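Local coordinates for putative uncharacterized protein PH0734 (Pyrococcus horikoshii, PDB 3D79) that is of unknown function but carries a PUA domain and probably binds RNA, at residues A80-S85 with G139-I144; V97-G102 with V131-E136; H14-K19 with V47-F52. All coordinates share one frame; numbering follows the deposited sequence.

Contact 1 (A80-S85 with G139-I144)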
loop_
_atom_site.group_PDB
_atom_site.type_symbol
_atom_site.label_atom_id
_atom_site.label_comp_id
_atom_site.label_asym_id
_atom_site.label_seq_id
_atom_site.Cartn_x
_atom_site.Cartn_y
_atom_site.Cartn_z
ATOM N N ALA A 80 8.210 0.824 -1.526
ATOM C CA ALA A 80 7.912 0.600 -2.943
ATOM C C ALA A 80 7.088 1.753 -3.526
ATOM O O ALA A 80 7.378 2.256 -4.620
ATOM C CB ALA A 80 7.190 -0.721 -3.135
ATOM N N LEU A 81 6.065 2.172 -2.782
ATOM C CA LEU A 81 5.237 3.299 -3.188
ATOM C C LEU A 81 6.018 4.613 -3.156
ATOM O O LEU A 81 5.772 5.505 -3.976
ATOM C CB LEU A 81 3.989 3.388 -2.302
ATOM C CG LEU A 81 3.006 2.218 -2.462
ATOM C CD1 LEU A 81 1.943 2.267 -1.371
ATOM C CD2 LEU A 81 2.352 2.194 -3.843
ATOM N N TYR A 82 6.946 4.727 -2.206
ATOM C CA TYR A 82 7.774 5.929 -2.085
ATOM C C TYR A 82 8.617 6.115 -3.339
ATOM O O TYR A 82 8.667 7.211 -3.915
ATOM C CB TYR A 82 8.667 5.872 -0.843
ATOM C CG TYR A 82 9.435 7.160 -0.632
ATOM C CD1 TYR A 82 8.888 8.201 0.113
ATOM C CD2 TYR A 82 10.694 7.343 -1.209
ATOM C CE1 TYR A 82 9.585 9.400 0.295
ATOM C CE2 TYR A 82 11.398 8.535 -1.034
ATOM C CZ TYR A 82 10.835 9.551 -0.281
ATOM O OH TYR A 82 11.531 10.730 -0.107
ATOM N N ASN A 83 9.272 5.041 -3.764
ATOM C CA ASN A 83 10.054 5.079 -4.997
ATOM C C ASN A 83 9.197 5.374 -6.224
ATOM O O ASN A 83 9.600 6.144 -7.099
ATOM C CB ASN A 83 10.874 3.793 -5.150
ATOM C CG ASN A 83 12.009 3.722 -4.151
ATOM O OD1 ASN A 83 12.543 4.752 -3.731
ATOM N ND2 ASN A 83 12.380 2.510 -3.755
ATOM N N LEU A 84 7.998 4.801 -6.262
ATOM C CA LEU A 84 7.044 5.086 -7.334
ATOM C C LEU A 84 6.578 6.540 -7.353
ATOM O O LEU A 84 6.285 7.080 -8.426
ATOM C CB LEU A 84 5.845 4.141 -7.264
ATOM C CG LEU A 84 6.101 2.762 -7.879
ATOM C CD1 LEU A 84 5.118 1.707 -7.372
ATOM C CD2 LEU A 84 6.067 2.843 -9.406
ATOM N N SER A 85 6.520 7.167 -6.174
ATOM C CA SER A 85 6.092 8.572 -6.052
ATOM C C SER A 85 7.110 9.562 -6.642
ATOM O O SER A 85 6.810 10.753 -6.794
ATOM C CB SER A 85 5.752 8.933 -4.598
ATOM O OG SER A 85 6.916 9.123 -3.818
ATOM N N GLY A 139 2.709 14.065 -2.635
ATOM C CA GLY A 139 2.140 12.759 -2.908
ATOM C C GLY A 139 3.049 11.662 -2.399
ATOM O O GLY A 139 3.148 10.599 -3.015
ATOM N N ARG A 140 3.726 11.931 -1.281
ATOM C CA ARG A 140 4.547 10.923 -0.624
ATOM C C ARG A 140 3.627 9.979 0.137
ATOM O O ARG A 140 2.712 10.432 0.824
ATOM C CB ARG A 140 5.545 11.544 0.363
ATOM C CG ARG A 140 6.642 12.399 -0.257
ATOM C CD ARG A 140 7.336 11.685 -1.408
ATOM N NE ARG A 140 8.656 12.260 -1.672
ATOM C CZ ARG A 140 9.441 11.918 -2.691
ATOM N NH1 ARG A 140 9.043 11.006 -3.568
ATOM N NH2 ARG A 140 10.629 12.496 -2.834
ATOM N N PRO A 141 3.858 8.665 0.001
ATOM C CA PRO A 141 3.029 7.722 0.750
ATOM C C PRO A 141 3.440 7.664 2.214
ATOM O O PRO A 141 4.633 7.735 2.535
ATOM C CB PRO A 141 3.310 6.395 0.052
ATOM C CG PRO A 141 4.729 6.531 -0.410
ATOM C CD PRO A 141 4.857 7.974 -0.836
ATOM N N LEU A 142 2.446 7.550 3.090
ATOM C CA LEU A 142 2.675 7.542 4.527
ATOM C C LEU A 142 2.430 6.157 5.104
ATOM O O LEU A 142 3.036 5.775 6.106
ATOM C CB LEU A 142 1.715 8.512 5.223
ATOM C CG LEU A 142 1.574 9.934 4.686
ATOM C CD1 LEU A 142 0.493 10.660 5.460
ATOM C CD2 LEU A 142 2.904 10.674 4.778
ATOM N N ALA A 143 1.529 5.415 4.472
ATOM C CA ALA A 143 1.005 4.193 5.084
ATOM C C ALA A 143 0.219 3.346 4.103
ATOM O O ALA A 143 -0.185 3.814 3.040
ATOM C CB ALA A 143 0.109 4.551 6.274
ATOM N N ILE A 144 -0.002 2.092 4.492
ATOM C CA ILE A 144 -0.931 1.220 3.798
ATOM C C ILE A 144 -1.882 0.636 4.835
ATOM O O ILE A 144 -1.553 0.590 6.032
ATOM C CB ILE A 144 -0.219 0.097 2.988
ATOM C CG1 ILE A 144 0.647 -0.786 3.891
ATOM C CG2 ILE A 144 0.639 0.706 1.858
ATOM C CD1 ILE A 144 1.077 -2.100 3.239
#

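Contact 2 (V97-G102 with V131-E136)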
loop_
_atom_site.group_PDB
_atom_site.type_symbol
_atom_site.label_atom_id
_atom_site.label_comp_id
_atom_site.label_asym_id
_atom_site.label_seq_id
_atom_site.Cartn_x
_atom_site.Cartn_y
_atom_site.Cartn_z
ATOM N N VAL A 97 -5.779 7.023 -0.776
ATOM C CA VAL A 97 -6.445 7.841 0.230
ATOM C C VAL A 97 -5.530 9.037 0.445
ATOM O O VAL A 97 -4.397 8.885 0.902
ATOM C CB VAL A 97 -6.651 7.060 1.544
ATOM C CG1 VAL A 97 -7.282 7.960 2.596
ATOM C CG2 VAL A 97 -7.515 5.823 1.288
ATOM N N VAL A 98 -6.005 10.224 0.070
ATOM C CA VAL A 98 -5.178 11.431 0.136
ATOM C C VAL A 98 -5.550 12.250 1.366
ATOM O O VAL A 98 -6.725 12.564 1.559
ATOM C CB VAL A 98 -5.335 12.301 -1.134
ATOM C CG1 VAL A 98 -4.265 13.376 -1.158
ATOM C CG2 VAL A 98 -5.233 11.422 -2.383
ATOM N N VAL A 99 -4.548 12.582 2.177
ATOM C CA VAL A 99 -4.760 13.328 3.428
ATOM C C VAL A 99 -4.123 14.720 3.422
ATOM O O VAL A 99 -3.162 14.980 2.680
ATOM C CB VAL A 99 -4.275 12.537 4.689
ATOM C CG1 VAL A 99 -5.020 11.216 4.822
ATOM C CG2 VAL A 99 -2.770 12.326 4.681
ATOM N N ASP A 100 -4.671 15.606 4.252
ATOM C CA ASP A 100 -4.121 16.951 4.423
ATOM C C ASP A 100 -2.876 16.951 5.314
ATOM O O ASP A 100 -2.555 15.936 5.936
ATOM C CB ASP A 100 -5.186 17.973 4.890
ATOM C CG ASP A 100 -5.851 17.626 6.236
ATOM O OD1 ASP A 100 -5.274 16.910 7.083
ATOM O OD2 ASP A 100 -6.975 18.127 6.457
ATOM N N GLU A 101 -2.177 18.083 5.367
ATOM C CA GLU A 101 -0.905 18.161 6.101
ATOM C C GLU A 101 -1.066 17.950 7.609
ATOM O O GLU A 101 -0.159 17.435 8.262
ATOM C CB GLU A 101 -0.165 19.474 5.804
ATOM C CG GLU A 101 -0.938 20.739 6.155
ATOM C CD GLU A 101 -0.205 22.005 5.739
ATOM O OE1 GLU A 101 -0.881 22.959 5.297
ATOM O OE2 GLU A 101 1.043 22.044 5.839
ATOM N N GLY A 102 -2.227 18.329 8.143
ATOM C CA GLY A 102 -2.545 18.148 9.561
ATOM C C GLY A 102 -2.635 16.696 9.996
ATOM O O GLY A 102 -2.375 16.374 11.155
ATOM N N VAL A 131 -5.625 -0.294 0.829
ATOM C CA VAL A 131 -5.448 1.059 0.296
ATOM C C VAL A 131 -4.073 1.589 0.690
ATOM O O VAL A 131 -3.443 1.066 1.607
ATOM C CB VAL A 131 -6.545 2.041 0.805
ATOM C CG1 VAL A 131 -7.934 1.644 0.268
ATOM C CG2 VAL A 131 -6.540 2.150 2.335
ATOM N N PHE A 132 -3.594 2.617 -0.008
ATOM C CA PHE A 132 -2.442 3.356 0.487
ATOM C C PHE A 132 -2.841 4.786 0.813
ATOM O O PHE A 132 -3.830 5.303 0.285
ATOM C CB PHE A 132 -1.248 3.325 -0.484
ATOM C CG PHE A 132 -1.479 4.083 -1.754
ATOM C CD1 PHE A 132 -1.118 5.421 -1.856
ATOM C CD2 PHE A 132 -2.060 3.457 -2.855
ATOM C CE1 PHE A 132 -1.346 6.132 -3.030
ATOM C CE2 PHE A 132 -2.278 4.159 -4.036
ATOM C CZ PHE A 132 -1.922 5.498 -4.118
ATOM N N VAL A 133 -2.055 5.407 1.686
ATOM C CA VAL A 133 -2.324 6.746 2.185
ATOM C C VAL A 133 -1.203 7.656 1.706
ATOM O O VAL A 133 -0.034 7.347 1.903
ATOM C CB VAL A 133 -2.383 6.764 3.730
ATOM C CG1 VAL A 133 -2.770 8.154 4.239
ATOM C CG2 VAL A 133 -3.366 5.705 4.245
ATOM N N VAL A 134 -1.570 8.769 1.071
ATOM C CA VAL A 134 -0.580 9.743 0.592
ATOM C C VAL A 134 -0.967 11.144 1.031
ATOM O O VAL A 134 -2.153 11.447 1.138
ATOM C CB VAL A 134 -0.428 9.726 -0.955
ATOM C CG1 VAL A 134 0.405 8.532 -1.389
ATOM C CG2 VAL A 134 -1.793 9.746 -1.643
ATOM N N GLU A 135 0.030 11.993 1.263
ATOM C CA GLU A 135 -0.232 13.389 1.616
ATOM C C GLU A 135 -0.323 14.249 0.359
ATOM O O GLU A 135 0.351 13.977 -0.633
ATOM C CB GLU A 135 0.793 13.935 2.621
ATOM C CG GLU A 135 2.266 13.712 2.284
ATOM C CD GLU A 135 2.816 14.696 1.254
ATOM O OE1 GLU A 135 3.698 14.296 0.470
ATOM O OE2 GLU A 135 2.360 15.862 1.220
ATOM N N GLU A 136 -1.159 15.281 0.414
ATOM C CA GLU A 136 -1.588 15.984 -0.797
ATOM C C GLU A 136 -0.535 16.870 -1.491
ATOM O O GLU A 136 -0.738 17.277 -2.636
ATOM C CB GLU A 136 -2.897 16.749 -0.551
ATOM C CG GLU A 136 -2.803 17.925 0.411
ATOM C CD GLU A 136 -4.128 18.674 0.569
ATOM O OE1 GLU A 136 -4.917 18.738 -0.397
ATOM O OE2 GLU A 136 -4.387 19.202 1.668
HETATM O O HOH W 1 -2.410 19.797 3.197
#

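Contact 3 (H14-K19 with V47-F52)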
loop_
_atom_site.group_PDB
_atom_site.type_symbol
_atom_site.label_atom_id
_atom_site.label_comp_id
_atom_site.label_asym_id
_atom_site.label_seq_id
_atom_site.Cartn_x
_atom_site.Cartn_y
_atom_site.Cartn_z
ATOM N N HIS A 14 13.566 -17.188 0.631
ATOM C CA HIS A 14 13.160 -18.416 -0.048
ATOM C C HIS A 14 12.514 -18.065 -1.384
ATOM O O HIS A 14 11.768 -17.090 -1.461
ATOM C CB HIS A 14 12.163 -19.191 0.813
ATOM C CG HIS A 14 12.725 -19.657 2.120
ATOM N ND1 HIS A 14 13.503 -20.790 2.233
ATOM C CD2 HIS A 14 12.620 -19.147 3.371
ATOM C CE1 HIS A 14 13.852 -20.958 3.496
ATOM N NE2 HIS A 14 13.327 -19.976 4.208
ATOM N N PRO A 15 12.787 -18.858 -2.440
ATOM C CA PRO A 15 12.199 -18.548 -3.743
ATOM C C PRO A 15 10.678 -18.700 -3.751
ATOM O O PRO A 15 10.139 -19.620 -3.130
ATOM C CB PRO A 15 12.846 -19.580 -4.677
ATOM C CG PRO A 15 13.240 -20.704 -3.789
ATOM C CD PRO A 15 13.643 -20.059 -2.496
ATOM N N LEU A 16 10.000 -17.790 -4.443
ATOM C CA LEU A 16 8.561 -17.883 -4.603
ATOM C C LEU A 16 8.251 -18.692 -5.853
ATOM O O LEU A 16 8.883 -18.492 -6.896
ATOM C CB LEU A 16 7.942 -16.488 -4.720
ATOM C CG LEU A 16 6.539 -16.320 -4.147
ATOM C CD1 LEU A 16 6.617 -16.158 -2.636
ATOM C CD2 LEU A 16 5.856 -15.120 -4.772
ATOM N N SER A 17 7.278 -19.596 -5.744
ATOM C CA SER A 17 6.850 -20.427 -6.872
ATOM C C SER A 17 6.205 -19.591 -7.974
ATOM O O SER A 17 5.666 -18.514 -7.715
ATOM C CB SER A 17 5.868 -21.510 -6.406
ATOM O OG SER A 17 4.607 -20.949 -6.084
ATOM N N LYS A 18 6.267 -20.103 -9.202
ATOM C CA LYS A 18 5.613 -19.491 -10.358
ATOM C C LYS A 18 4.109 -19.296 -10.125
ATOM O O LYS A 18 3.549 -18.265 -10.494
ATOM C CB LYS A 18 5.859 -20.352 -11.596
ATOM C CG LYS A 18 5.077 -19.960 -12.839
ATOM C CD LYS A 18 5.657 -20.609 -14.091
ATOM C CE LYS A 18 5.782 -22.112 -13.958
ATOM N NZ LYS A 18 6.517 -22.691 -15.132
ATOM N N LYS A 19 3.467 -20.295 -9.521
ATOM C CA LYS A 19 2.050 -20.197 -9.172
ATOM C C LYS A 19 1.799 -18.985 -8.266
ATOM O O LYS A 19 0.872 -18.201 -8.504
ATOM C CB LYS A 19 1.581 -21.497 -8.506
ATOM C CG LYS A 19 0.144 -21.473 -7.985
ATOM C CD LYS A 19 -0.109 -22.676 -7.079
ATOM C CE LYS A 19 -1.438 -22.551 -6.343
ATOM N NZ LYS A 19 -2.607 -22.678 -7.261
ATOM N N VAL A 47 11.491 -13.795 -7.846
ATOM C CA VAL A 47 10.738 -13.369 -6.673
ATOM C C VAL A 47 11.120 -14.227 -5.474
ATOM O O VAL A 47 11.214 -15.451 -5.577
ATOM C CB VAL A 47 9.214 -13.400 -6.926
ATOM C CG1 VAL A 47 8.465 -12.769 -5.771
ATOM C CG2 VAL A 47 8.884 -12.658 -8.211
ATOM N N LYS A 48 11.362 -13.563 -4.349
ATOM C CA LYS A 48 11.789 -14.230 -3.130
ATOM C C LYS A 48 10.928 -13.756 -1.970
ATOM O O LYS A 48 10.316 -12.689 -2.036
ATOM C CB LYS A 48 13.268 -13.936 -2.853
ATOM C CG LYS A 48 14.237 -14.591 -3.834
ATOM C CD LYS A 48 15.649 -14.086 -3.609
ATOM C CE LYS A 48 16.555 -14.416 -4.786
ATOM N NZ LYS A 48 17.831 -13.654 -4.699
ATOM N N VAL A 49 10.870 -14.554 -0.912
ATOM C CA VAL A 49 10.125 -14.156 0.280
ATOM C C VAL A 49 11.019 -14.215 1.512
ATOM O O VAL A 49 11.759 -15.186 1.708
ATOM C CB VAL A 49 8.825 -14.989 0.469
ATOM C CG1 VAL A 49 9.122 -16.486 0.510
ATOM C CG2 VAL A 49 8.059 -14.539 1.717
ATOM N N ALA A 50 10.957 -13.156 2.315
ATOM C CA ALA A 50 11.651 -13.089 3.597
ATOM C C ALA A 50 10.637 -12.893 4.714
ATOM O O ALA A 50 9.602 -12.256 4.523
ATOM C CB ALA A 50 12.658 -11.959 3.597
ATOM N N GLU A 51 10.928 -13.456 5.881
ATOM C CA GLU A 51 10.045 -13.290 7.024
ATOM C C GLU A 51 10.362 -11.993 7.751
ATOM O O GLU A 51 11.525 -11.702 8.037
ATOM C CB GLU A 51 10.161 -14.478 7.986
ATOM C CG GLU A 51 9.222 -14.388 9.181
ATOM C CD GLU A 51 9.326 -15.583 10.108
ATOM O OE1 GLU A 51 8.879 -16.679 9.719
ATOM O OE2 GLU A 51 9.844 -15.415 11.233
ATOM N N PHE A 52 9.326 -11.206 8.032
ATOM C CA PHE A 52 9.466 -10.094 8.962
ATOM C C PHE A 52 9.076 -10.565 10.364
ATOM O O PHE A 52 9.854 -10.429 11.304
ATOM C CB PHE A 52 8.624 -8.886 8.548
ATOM C CG PHE A 52 8.632 -7.783 9.568
ATOM C CD1 PHE A 52 9.720 -6.918 9.665
ATOM C CD2 PHE A 52 7.567 -7.626 10.452
ATOM C CE1 PHE A 52 9.742 -5.907 10.621
ATOM C CE2 PHE A 52 7.583 -6.624 11.414
ATOM C CZ PHE A 52 8.669 -5.762 11.493
#

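Contact 1 (A80-S85 with G139-I144)
Pro141 wedges its ring against the backbone at Leu81 and Tyr82 in helix 78-84, and this is the tight part of the contact. Pro141 CG lies 3.4 Å from Tyr82 N and 3.7 Å from Leu81 CB, an approach that suits proline, a compact ring that can begin a strand without offering an N-H. Deeper in, Leu81 CD1 reaches Ile144 CG2 at 3.8 Å, branched aliphatic groups filling a buried corner.

The outer side is polar and partly exposed. With CG anti to the backbone N (chi1 -175°), Tyr82 swings its ring to where the guanidinium of Arg140 lies flat on it, centres 4.3 Å apart and planes at 25°, a cation-pi stack. Arg140 NH1 donates to Ser85 OG over 2.9 Å, in the guanidinium plane, while Ser85 OG gives its own proton to Tyr82 O at 2.6 Å. Asp86 adds a salt bridge to NH1, so arginine serves ring, hydroxyl and carboxylate at once.

The contact is an interface between the Pre-PUA-like range, which holds the helix, and the PUA range, which holds the strand. The axes of residues 80-84 and 141-144 run roughly antiparallel, at 147°. Phe132 of strand 130-135 packs on both Leu81 and Ile144, and strand 73-76 adds Pro76 against Leu81.

Contact 2 (V97-G102 with V131-E136)
Val97 and Val134 are joined by the straightest rung of a parallel strand pair in the mixed sheet of the PUA domain: Val134 N donates to Val97 O at 2.8 Å with an N-H...O angle of 165°. Three more bonds continue the ladder, Val97 N to Phe132 O, Val99 N to Val134 O and, where the pairing ends, Glu136 N to Val99 O, bent to 136°. Valine suits these buried positions because its branched CB favours extended backbone and fills the sheet without polar groups. Val98 and Val134 bring CG2 to CG2 on one face, while Val99 CG1 meets Val133 CG1 on the other at 3.8 Å.

Glu136 can be followed outward from the strand end. Glu136 CB rests 3.7 Å from Val98 CG1, and Glu136 CG lies 3.7 Å from Val99 O. Beyond CG the chain is extended (chi2 178°), which carries the carboxylate past the last rung, where Glu136 OE2 sits 3.5 Å from Asp100 CB. A water donates to Glu136 OE2 at 2.6 Å and accepts from Glu101 N, bridging the two segments just beyond the ladder.

Strand 96-99 is flanked on its other edge by antiparallel strand 118-121, with Val119 against Val98. Strand 141-147 pairs with the far edge of 130-135, and Val163 of strand 161-165 packs on both Val97 and Val131.

Contact 3 (H14-K19 with V47-F52)
His14 and Val49 form a hydrogen-bonded pair of an antiparallel beta ladder, in which the short strand 14-15 makes an outermost strand of the five-stranded sheet in the Pre-PUA-like region. The neighbouring pair, Pro15 with Lys48, is non-hydrogen-bonded. Proline fits there, since it lacks an N-H and this position asks for none, and its CB points away from the partner strand.

Backbone hydrogen bonds carry the pairing. His14 N donates to Val49 O at 2.9 Å, and Val49 N returns a bond to His14 O at 2.7 Å. Leu16 N adds a third to Val47 O; its N-H points almost straight at the oxygen (172°), from above the carbonyl plane. A CA-H...O contact from Lys48 CA supplements the grip on His14 O.

Apolar packing comes from Leu16, whose two methyls divide between two residues of strand 47-51. Leu16 CD2 meets Val47 CG1 at 3.7 Å, and Leu16 CD1 reaches Val49 CB at 4.0 Å. Val21 and Ile24 of helix 18-32 close on Leu16 as well, so a forked leucine, which can offer one methyl to each neighbour, suits a place between sheet and helix.

Polar and charged groups lie at the margins. The extended side chain of Lys48 carries its ammonium group away from strand 14-15 to a salt bridge with Asp63. Ser17 is the N-cap of helix 18-32, its OG accepting from Asp20 N, a role for which a short hydroxyl side chain is well suited. Between the paired residues, Val49 turns CG1 to the position between its backbone N and carbonyl carbon (chi1 56°), setting Val49 CG1 3.4 Å from His14 O.

In the fold
Contacts 1 and 2 share a sheet and touch, their centres 10 Å apart. Strand 130-135, which pairs with 96-99 in contact 2, pairs on its other edge with the strand of contact 1: probable hydrogen bonds run from Leu142 N to Val133 O and from Val133 N to Ala143 O, each 2.8 Å, around a classic beta bulge. Leu81 CD1 also packs 3.5 Å from Phe132 CB, so a helix of the Pre-PUA-like range rests on the PUA sheet. Contact 3 stands apart in the Pre-PUA-like sheet, its centre about 23 Å from that of contact 1 and about 30 Å from that of contact 2, across the chain's centre.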